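PDB 4XFK: putative branched chain amino acid ABC transporter, periplasmic amino acid-binding protein from Brucella ovis, which probably binds amino acids such as leucine, isoleucine, valine, threonine and alanine in the periplasm and delivers them to an ABC transport system. Local coordinates for residues 16-21 / 84-89; 79-84 / 111-116; 28-33 / 294-299; 62-67 / 88-93. The protein carries 1 engineered substitution. All coordinates share one frame; numbering follows the deposited sequence.

Interaction 1: 16-21 / 84-89. With NA (sodium ion), chain D; ACT (acetate ion), chain B.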
# COMPACT_ATOMS: atom_id res chain seq x y z
N LEU A 16 3.25 12.34 -10.51
CA LEU A 16 2.25 11.49 -9.85
C LEU A 16 1.26 11.05 -10.91
O LEU A 16 0.55 11.88 -11.50
CB LEU A 16 1.54 12.29 -8.75
CG LEU A 16 0.39 11.57 -8.05
CD1 LEU A 16 0.87 10.33 -7.31
CD2 LEU A 16 -0.34 12.53 -7.10
N VAL A 17 1.24 9.75 -11.20
CA VAL A 17 0.35 9.22 -12.21
C VAL A 17 -0.71 8.40 -11.49
O VAL A 17 -0.45 7.28 -11.04
CB VAL A 17 1.11 8.34 -13.22
CG1 VAL A 17 0.15 7.75 -14.25
CG2 VAL A 17 2.21 9.15 -13.90
N GLU A 18 -1.90 8.97 -11.36
CA GLU A 18 -2.93 8.41 -10.50
C GLU A 18 -4.32 8.73 -11.01
O GLU A 18 -4.48 9.60 -11.86
CB GLU A 18 -2.80 8.93 -9.06
CG GLU A 18 -1.96 8.06 -8.16
CD GLU A 18 -2.54 6.66 -8.02
OE1 GLU A 18 -3.75 6.48 -8.29
OE2 GLU A 18 -1.79 5.74 -7.64
N THR A 19 -5.32 8.04 -10.49
CA THR A 19 -6.71 8.42 -10.73
C THR A 19 -7.02 9.61 -9.84
O THR A 19 -7.13 9.47 -8.63
CB THR A 19 -7.66 7.27 -10.40
OG1 THR A 19 -7.19 6.07 -11.03
CG2 THR A 19 -9.08 7.60 -10.88
N LEU A 20 -7.17 10.79 -10.45
CA LEU A 20 -7.18 12.04 -9.67
C LEU A 20 -8.49 12.82 -9.77
O LEU A 20 -8.60 13.92 -9.22
CB LEU A 20 -5.98 12.92 -10.04
CG LEU A 20 -4.63 12.31 -9.65
CD1 LEU A 20 -3.49 13.13 -10.24
CD2 LEU A 20 -4.50 12.18 -8.14
N SER A 21 -9.47 12.26 -10.47
CA SER A 21 -10.78 12.91 -10.55
C SER A 21 -11.85 11.88 -10.80
O SER A 21 -11.57 10.78 -11.28
CB SER A 21 -10.82 13.98 -11.65
OG SER A 21 -10.72 13.41 -12.95
N GLN A 84 3.28 6.22 -8.14
CA GLN A 84 1.94 5.66 -8.32
C GLN A 84 1.75 4.58 -7.27
O GLN A 84 2.73 4.02 -6.76
CB GLN A 84 1.80 5.09 -9.74
CG GLN A 84 0.44 4.45 -10.05
CD GLN A 84 0.37 2.97 -9.71
OE1 GLN A 84 1.38 2.36 -9.35
NE2 GLN A 84 -0.82 2.38 -9.81
N GLY A 85 0.50 4.28 -6.92
CA GLY A 85 0.24 3.18 -6.00
C GLY A 85 -1.15 2.57 -5.94
O GLY A 85 -1.34 1.58 -5.22
N SER A 86 -2.14 3.12 -6.65
CA SER A 86 -3.51 2.66 -6.40
C SER A 86 -3.93 1.36 -7.08
O SER A 86 -4.95 0.80 -6.70
CB SER A 86 -4.53 3.76 -6.73
OG SER A 86 -4.51 4.06 -8.11
N SER A 87 -3.18 0.89 -8.07
CA SER A 87 -3.56 -0.35 -8.77
C SER A 87 -2.34 -1.12 -9.22
O SER A 87 -1.48 -0.57 -9.90
CB SER A 87 -4.40 -0.03 -10.00
OG SER A 87 -4.46 -1.17 -10.86
N SER A 88 -2.28 -2.41 -8.88
CA SER A 88 -1.21 -3.26 -9.38
C SER A 88 -1.32 -3.54 -10.87
O SER A 88 -0.33 -3.87 -11.51
CB SER A 88 -1.15 -4.58 -8.61
OG SER A 88 -0.64 -4.36 -7.30
N ALA A 89 -2.52 -3.43 -11.43
CA ALA A 89 -2.67 -3.59 -12.87
C ALA A 89 -1.96 -2.45 -13.58
O ALA A 89 -1.19 -2.64 -14.53
CB ALA A 89 -4.14 -3.64 -13.25
NA NA D . -2.33 0.77 -3.31
C ACT B . -3.40 -3.22 -5.62
O ACT B . -3.88 -3.38 -6.77
OXT ACT B . -2.16 -3.18 -5.53
CH3 ACT B . -4.30 -3.09 -4.43
O HOH W 1 -7.14 4.17 -8.96
O HOH W 2 -4.46 0.80 -3.93
O HOH W 3 -2.84 -0.41 -1.44

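Interaction 2: 79-84 / 111-116. With NA (sodium ion), chain D.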
# COMPACT_ATOMS: atom_id res chain seq x y z
N ALA A 79 10.12 14.57 -16.20
CA ALA A 79 10.08 13.84 -14.93
C ALA A 79 11.20 12.81 -14.88
O ALA A 79 11.36 12.02 -15.81
CB ALA A 79 8.72 13.16 -14.74
N GLN A 80 11.96 12.82 -13.79
CA GLN A 80 12.99 11.79 -13.58
C GLN A 80 12.46 10.69 -12.66
O GLN A 80 13.10 9.66 -12.49
CB GLN A 80 14.25 12.39 -12.95
CG GLN A 80 14.85 13.58 -13.68
CD GLN A 80 14.45 14.89 -13.01
OE1 GLN A 80 13.47 14.95 -12.27
NE2 GLN A 80 15.20 15.95 -13.28
N ILE A 81 11.30 10.94 -12.05
CA ILE A 81 10.70 10.03 -11.09
C ILE A 81 9.20 9.95 -11.34
O ILE A 81 8.54 10.98 -11.56
CB ILE A 81 10.93 10.50 -9.63
CG1 ILE A 81 12.43 10.75 -9.39
CG2 ILE A 81 10.35 9.50 -8.63
CD1 ILE A 81 12.77 11.02 -7.97
N ILE A 82 8.69 8.72 -11.34
CA ILE A 82 7.26 8.44 -11.46
C ILE A 82 6.78 7.85 -10.14
O ILE A 82 7.41 6.92 -9.62
CB ILE A 82 7.01 7.37 -12.55
CG1 ILE A 82 7.60 7.80 -13.90
CG2 ILE A 82 5.51 7.03 -12.66
CD1 ILE A 82 6.98 9.05 -14.49
N VAL A 83 5.68 8.36 -9.62
CA VAL A 83 5.08 7.84 -8.40
C VAL A 83 3.64 7.39 -8.67
O VAL A 83 2.88 8.10 -9.34
CB VAL A 83 5.07 8.92 -7.32
CG1 VAL A 83 4.22 8.50 -6.15
CG2 VAL A 83 6.50 9.26 -6.89
N GLN A 84 3.28 6.22 -8.14
CA GLN A 84 1.94 5.66 -8.32
C GLN A 84 1.75 4.58 -7.27
O GLN A 84 2.73 4.02 -6.76
CB GLN A 84 1.80 5.09 -9.74
CG GLN A 84 0.44 4.45 -10.05
CD GLN A 84 0.37 2.97 -9.71
OE1 GLN A 84 1.38 2.36 -9.35
NE2 GLN A 84 -0.82 2.38 -9.81
N LEU A 111 13.20 6.72 -12.39
CA LEU A 111 12.84 5.92 -11.23
C LEU A 111 11.34 5.76 -11.08
O LEU A 111 10.60 6.71 -11.31
CB LEU A 111 13.37 6.57 -9.95
CG LEU A 111 14.83 6.39 -9.59
CD1 LEU A 111 15.27 7.45 -8.61
CD2 LEU A 111 15.02 4.99 -9.00
N TYR A 112 10.90 4.57 -10.69
CA TYR A 112 9.51 4.36 -10.34
C TYR A 112 9.44 4.09 -8.83
O TYR A 112 9.91 3.06 -8.34
CB TYR A 112 8.92 3.20 -11.15
CG TYR A 112 7.54 2.73 -10.74
CD1 TYR A 112 6.60 3.60 -10.17
CD2 TYR A 112 7.17 1.40 -10.94
CE1 TYR A 112 5.35 3.14 -9.79
CE2 TYR A 112 5.93 0.94 -10.57
CZ TYR A 112 5.03 1.81 -10.00
OH TYR A 112 3.80 1.31 -9.63
N LEU A 113 8.91 5.06 -8.09
CA LEU A 113 8.63 4.88 -6.67
C LEU A 113 7.21 4.38 -6.51
O LEU A 113 6.24 5.12 -6.69
CB LEU A 113 8.82 6.19 -5.90
CG LEU A 113 10.16 6.91 -6.12
CD1 LEU A 113 10.20 8.14 -5.23
CD2 LEU A 113 11.35 6.00 -5.84
N ASN A 114 7.11 3.10 -6.20
CA ASN A 114 5.84 2.44 -6.03
C ASN A 114 5.41 2.59 -4.58
O ASN A 114 5.98 1.99 -3.68
CB ASN A 114 6.02 0.98 -6.45
CG ASN A 114 4.85 0.10 -6.06
OD1 ASN A 114 3.84 0.58 -5.55
ND2 ASN A 114 5.00 -1.20 -6.29
N LEU A 115 4.41 3.44 -4.36
CA LEU A 115 4.01 3.75 -3.00
C LEU A 115 2.84 2.91 -2.49
O LEU A 115 2.34 3.17 -1.39
CB LEU A 115 3.65 5.24 -2.86
CG LEU A 115 4.79 6.24 -3.11
CD1 LEU A 115 4.31 7.65 -2.83
CD2 LEU A 115 6.01 5.94 -2.26
N GLY A 116 2.40 1.92 -3.26
CA GLY A 116 1.30 1.11 -2.78
C GLY A 116 0.68 0.06 -3.67
O GLY A 116 -0.40 -0.44 -3.35
NA NA D . -2.33 0.77 -3.31
O HOH W 3 -2.84 -0.41 -1.44
O HOH W 2 -4.46 0.80 -3.93

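Interaction 3: 28-33 / 294-299. With NA (sodium ion), chain D.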
# COMPACT_ATOMS: atom_id res chain seq x y z
N GLY A 28 -6.92 7.15 -5.32
CA GLY A 28 -5.93 8.02 -5.95
C GLY A 28 -5.81 9.36 -5.26
O GLY A 28 -4.71 9.90 -5.12
N LEU A 29 -6.93 9.89 -4.78
CA LEU A 29 -6.90 11.18 -4.08
C LEU A 29 -6.21 11.10 -2.72
O LEU A 29 -5.67 12.09 -2.23
CB LEU A 29 -8.31 11.77 -3.96
CG LEU A 29 -8.88 12.28 -5.28
CD1 LEU A 29 -10.37 12.54 -5.13
CD2 LEU A 29 -8.16 13.54 -5.72
N LEU A 30 -6.24 9.92 -2.09
CA LEU A 30 -5.51 9.73 -0.84
C LEU A 30 -4.01 9.60 -1.12
O LEU A 30 -3.20 10.10 -0.34
CB LEU A 30 -6.07 8.54 -0.04
CG LEU A 30 -7.52 8.74 0.43
CD1 LEU A 30 -8.03 7.45 1.09
CD2 LEU A 30 -7.65 9.95 1.39
N TYR A 31 -3.64 8.97 -2.23
CA TYR A 31 -2.24 9.05 -2.68
C TYR A 31 -1.83 10.50 -2.90
O TYR A 31 -0.76 10.91 -2.47
CB TYR A 31 -1.96 8.19 -3.94
CG TYR A 31 -1.80 6.74 -3.57
CD1 TYR A 31 -0.64 6.28 -2.95
CD2 TYR A 31 -2.83 5.82 -3.80
CE1 TYR A 31 -0.51 4.96 -2.58
CE2 TYR A 31 -2.71 4.49 -3.43
CZ TYR A 31 -1.55 4.06 -2.81
OH TYR A 31 -1.43 2.75 -2.41
N ARG A 32 -2.68 11.28 -3.56
CA ARG A 32 -2.37 12.68 -3.76
C ARG A 32 -2.16 13.40 -2.44
O ARG A 32 -1.19 14.13 -2.28
CB ARG A 32 -3.48 13.37 -4.55
CG ARG A 32 -3.18 14.83 -4.83
CD ARG A 32 -4.31 15.46 -5.61
NE ARG A 32 -4.10 16.89 -5.85
CZ ARG A 32 -4.49 17.84 -5.00
NH1 ARG A 32 -5.10 17.50 -3.87
NH2 ARG A 32 -4.29 19.11 -5.28
N ALA A 33 -3.06 13.19 -1.48
CA ALA A 33 -2.93 13.85 -0.17
C ALA A 33 -1.59 13.49 0.49
O ALA A 33 -0.90 14.36 1.02
CB ALA A 33 -4.10 13.48 0.73
N TYR A 294 -5.23 3.69 5.74
CA TYR A 294 -5.35 3.00 4.46
C TYR A 294 -4.04 3.22 3.67
O TYR A 294 -2.97 2.93 4.20
CB TYR A 294 -6.65 3.48 3.79
CG TYR A 294 -6.99 2.96 2.40
CD1 TYR A 294 -6.80 1.62 2.04
CD2 TYR A 294 -7.52 3.82 1.44
CE1 TYR A 294 -7.13 1.18 0.76
CE2 TYR A 294 -7.85 3.40 0.17
CZ TYR A 294 -7.64 2.08 -0.16
OH TYR A 294 -7.96 1.62 -1.42
N VAL A 295 -4.10 3.76 2.45
CA VAL A 295 -2.91 3.88 1.60
C VAL A 295 -1.92 4.96 2.04
O VAL A 295 -0.78 5.01 1.56
CB VAL A 295 -3.29 4.12 0.12
CG1 VAL A 295 -4.08 2.91 -0.42
CG2 VAL A 295 -4.10 5.41 -0.02
N GLU A 296 -2.35 5.85 2.93
CA GLU A 296 -1.57 7.05 3.22
C GLU A 296 -0.25 6.82 3.98
O GLU A 296 0.77 7.37 3.59
CB GLU A 296 -2.43 8.13 3.89
CG GLU A 296 -3.60 8.53 3.02
CD GLU A 296 -4.54 9.50 3.71
OE1 GLU A 296 -5.12 9.13 4.76
OE2 GLU A 296 -4.70 10.63 3.20
N PRO A 297 -0.27 6.02 5.07
CA PRO A 297 1.00 5.83 5.80
C PRO A 297 2.16 5.28 4.95
O PRO A 297 3.27 5.83 5.06
CB PRO A 297 0.59 4.88 6.93
CG PRO A 297 -0.86 5.25 7.18
CD PRO A 297 -1.40 5.41 5.79
N ALA A 298 1.94 4.26 4.12
CA ALA A 298 3.04 3.74 3.30
C ALA A 298 3.58 4.82 2.36
O ALA A 298 4.79 4.93 2.15
CB ALA A 298 2.62 2.53 2.50
N ALA A 299 2.68 5.63 1.81
CA ALA A 299 3.11 6.68 0.89
C ALA A 299 3.95 7.72 1.62
O ALA A 299 5.02 8.12 1.14
CB ALA A 299 1.92 7.31 0.21
NA NA D . -2.33 0.77 -3.31
O HOH W 3 -2.84 -0.41 -1.44
O HOH W 2 -4.46 0.80 -3.93

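Interaction 4: 62-67 / 88-93. With ACT (acetate ion), chain B.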
# COMPACT_ATOMS: atom_id res chain seq x y z
N GLY A 62 -7.73 5.98 -17.56
CA GLY A 62 -7.82 4.85 -18.46
C GLY A 62 -7.07 3.58 -18.07
O GLY A 62 -6.67 2.82 -18.95
N GLY A 63 -6.89 3.34 -16.78
CA GLY A 63 -6.27 2.11 -16.33
C GLY A 63 -4.88 1.91 -16.90
O GLY A 63 -4.15 2.88 -17.08
N PRO A 64 -4.50 0.66 -17.18
CA PRO A 64 -3.16 0.40 -17.72
C PRO A 64 -2.87 1.07 -19.07
O PRO A 64 -1.76 1.57 -19.27
CB PRO A 64 -3.13 -1.13 -17.84
CG PRO A 64 -4.06 -1.59 -16.77
CD PRO A 64 -5.18 -0.58 -16.79
N VAL A 65 -3.85 1.12 -19.96
CA VAL A 65 -3.67 1.79 -21.24
C VAL A 65 -3.41 3.28 -21.03
O VAL A 65 -2.50 3.87 -21.63
CB VAL A 65 -4.90 1.60 -22.16
CG1 VAL A 65 -4.82 2.52 -23.38
CG2 VAL A 65 -5.01 0.14 -22.60
N GLY A 66 -4.21 3.90 -20.16
CA GLY A 66 -4.01 5.29 -19.83
C GLY A 66 -2.65 5.55 -19.21
O GLY A 66 -1.99 6.54 -19.52
N ALA A 67 -2.22 4.65 -18.35
CA ALA A 67 -0.94 4.80 -17.66
C ALA A 67 0.25 4.84 -18.61
O ALA A 67 1.17 5.62 -18.41
CB ALA A 67 -0.77 3.69 -16.64
N SER A 88 -2.28 -2.41 -8.88
CA SER A 88 -1.21 -3.26 -9.38
C SER A 88 -1.32 -3.54 -10.87
O SER A 88 -0.33 -3.87 -11.51
CB SER A 88 -1.15 -4.58 -8.61
OG SER A 88 -0.64 -4.36 -7.30
N ALA A 89 -2.52 -3.43 -11.43
CA ALA A 89 -2.67 -3.59 -12.87
C ALA A 89 -1.96 -2.45 -13.58
O ALA A 89 -1.19 -2.64 -14.53
CB ALA A 89 -4.14 -3.64 -13.25
N VAL A 90 -2.19 -1.24 -13.10
CA VAL A 90 -1.48 -0.07 -13.60
C VAL A 90 0.02 -0.17 -13.33
O VAL A 90 0.84 0.11 -14.21
CB VAL A 90 -2.06 1.23 -13.02
CG1 VAL A 90 -1.14 2.41 -13.29
CG2 VAL A 90 -3.46 1.49 -13.60
N ALA A 91 0.38 -0.57 -12.11
CA ALA A 91 1.79 -0.67 -11.74
C ALA A 91 2.57 -1.64 -12.62
O ALA A 91 3.73 -1.40 -12.94
CB ALA A 91 1.93 -1.08 -10.29
N GLY A 92 1.94 -2.75 -12.99
CA GLY A 92 2.56 -3.73 -13.87
C GLY A 92 2.96 -3.10 -15.19
O GLY A 92 4.02 -3.38 -15.75
N GLN A 93 2.10 -2.22 -15.70
CA GLN A 93 2.38 -1.50 -16.94
C GLN A 93 3.48 -0.45 -16.72
O GLN A 93 4.43 -0.37 -17.51
CB GLN A 93 1.11 -0.83 -17.45
CG GLN A 93 1.27 -0.23 -18.83
CD GLN A 93 1.51 -1.29 -19.88
OE1 GLN A 93 0.87 -2.35 -19.88
NE2 GLN A 93 2.43 -1.02 -20.80
C ACT B . -3.40 -3.22 -5.62
O ACT B . -3.88 -3.38 -6.77
OXT ACT B . -2.16 -3.18 -5.53
CH3 ACT B . -4.30 -3.09 -4.43

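Interaction 1: 16-21 / 84-89
Glu18 reaches from the C-terminal end of strand 13-18 into the turn 85-87 and presents its carboxylate to two successive peptide N-H groups and a hydroxyl. OE2 takes Gly85 N nearly along its own C-O axis (2.8 Å, 169° at the hydrogen), and on its syn side receives Ser86 N, also at 2.8 Å but less straight. OE1 uses its syn lone pair for the hydroxyl of Ser86, a short bond of 2.5 Å between Ser86 OG and Glu18 OE1. On the anti side of OE1, out of the carboxylate plane, Thr19 N donates from the residue next in the chain. With chi1 of Ser86 at 65°, OG lies between its own N and carbonyl carbon, where it faces Glu18. Water 1 donates to this OG and joins it to Thr19 OG1. At the strand end, Gln84 CG lies 3.1 Å from Val17 O. Gln84 NE2 donates to Ser87 O at 3.0 Å, the acceptor lying near the amide plane, and Gln84 OE1 is hydrogen-bonded to Tyr112. Gly85 O points to the sodium ion, 2.3 Å away. Four donors round one buried carboxylate are consistent with Glu18 being ionised, and its grip on the N-H groups of Gly85 and Ser86 fixes the turn that carries a metal-binding carbonyl.

Interaction 2: 79-84 / 111-116
Tyr112 lies beside Ile82 and Gln84 on one face of two parallel strands, 81-84 and 111-114, where Leu113 N donates to Ile82 O at 2.8 Å. Its CG is anti to the backbone N (chi1 171°), which carries the ring from CB along the neighbouring strand. CD1 passes 3.5 Å from Ile82 O, which sits at the ring edge in its plane. CE1 comes next to Gln84 CB at 4.1 Å, while Asn114 CB covers one ring face off-centre. At the tip, OH donates to Gln84 OE1 (2.7 Å), the amide and ring planes standing 42° apart. On the other face Ile81 and Val83 pack against Leu113, Ile81 CG2 meeting Leu113 CG at 3.6 Å, and just beyond the strand Leu115 CD1 is pressed against Val83 CG1 at 3.4 Å, closer than usual van der Waals contact. Helix 296-312 covers this side through Phe306, Leu303 and Ala299. Asn114 OD1 accepts from Gly116 N (3.0 Å) in an Asx turn and also from Ala117 N; Gly116 O binds the sodium ion. The two strands, joined by helix 88-104, make a beta-alpha-beta crossover in the parallel sheet of a periplasmic binding protein lobe, with the ion just past the strand ends.

Interaction 3: 28-33 / 294-299
Val295 packs over the ring of Tyr31 where the start of helix 296-312 meets helix 26-44, and the two side chains cross at about a right angle. Its CG2 lies 4.0 Å from the ring centroid and 18° off the normal, a CH-pi contact, while CG1 reaches the phenol end, 3.3 Å from Tyr31 OH. The same valine bridges to a second ring, since CG1 also stands over the centre of the Tyr294 ring. Leu30 packs beside the valine: Leu30 CB touches Val295 CG2 at 3.7 Å, Leu30 CD1 comes to the edge of the Tyr294 ring, 3.7 Å from Tyr294 CD2 and in the ring plane, and Leu30 CD2 rests 3.5 Å from Glu296 OE2. Ala299 CB adds an oblique contact, 4.2 Å from Tyr31 CD1.

In the next shell polar bonds set these groups. Tyr294 OH is tied to Thr27 OG1 at the start of helix 26-44, and its backbone N to Asp247. The Glu296 carboxylate is held by His290 and Tyr284 through OE2 and by Ser293 N through OE1, so both oxygens, although OE2 touches Leu30, have polar partners. The Tyr31 side chain, with CG anti to its carbonyl carbon (chi1 -79°), leaves the helix toward the sodium ion, which OH binds at 2.4 Å. Gly85 O, Gly116 O and two waters complete the five ligands. No hydrogen bond crosses between the two segments: apolar contacts hold the phenol in place, and its oxygen is turned to the sodium ion, which would be expected to polarise the hydroxyl.

Interaction 4: 62-67 / 88-93
Val90 is the side chain on which helix 63-67 and helix 88-93, both in the lobe of the parallel sheet, meet, their axes 8.3 Å apart and inclined at 36°. On the inner side Val90 and Ala67 are buried, and both valine methyls are used. CG1, anti to the backbone N (chi1 167°), presses on Ala67 CB at 3.6 Å, and CG2, on the other branch, lies 3.6 Å from Gly63 C, against bare backbone. The small Ala67 and Gly63 are consistent with the close approach. At the rim Pro64, Ala89 and Gln93 are partly exposed to solvent and the fit is slacker. The Pro64 ring crosses Val90 at about a right angle, and its CG sits 3.8 Å from Ala89 O and 4.1 Å from Ala89 CB. Farther along, Gln93 CG lies 3.6 Å from Pro64 O. Gln93 then bends at chi2 (66°), and its amide nitrogen is bonded to Asp97 on its own helix. Gly63 O accepts from Ala67 N in its helix and from Asn60 ND2. At the start of helix 88-104, Ser88 N and OG bind an acetate, probably from the crystallisation liquor. With no hydrogen bond between the segments, van der Waals packing carries the contact, and Gln93 NE2 and Gly63 O find their partners outside the interface.

How the interactions relate
Along the chain the segments interleave: 16-21, 28-33, 62-67, 79-84, 84-89, 88-93 and 111-116 come early, and 294-299 returns much later to meet helix 26-44. Interactions 1 and 2 share Gln84 and sit on neighbouring strands of the parallel sheet, their centres about 10 Å apart. Interaction 4 shares helix 88-104 with interaction 1 (centres about 8 Å apart) and lies farther from interaction 3 (centres about 18 Å apart). Interactions 1, 2 and 3 each supply one ligand of the same sodium ion, so strand ends and helix are joined at one point. Interactions 1 and 4 share Ser88, Ala89 and the acetate, probably a crystallisation component, which may mark a carboxylate site near the ligand cleft.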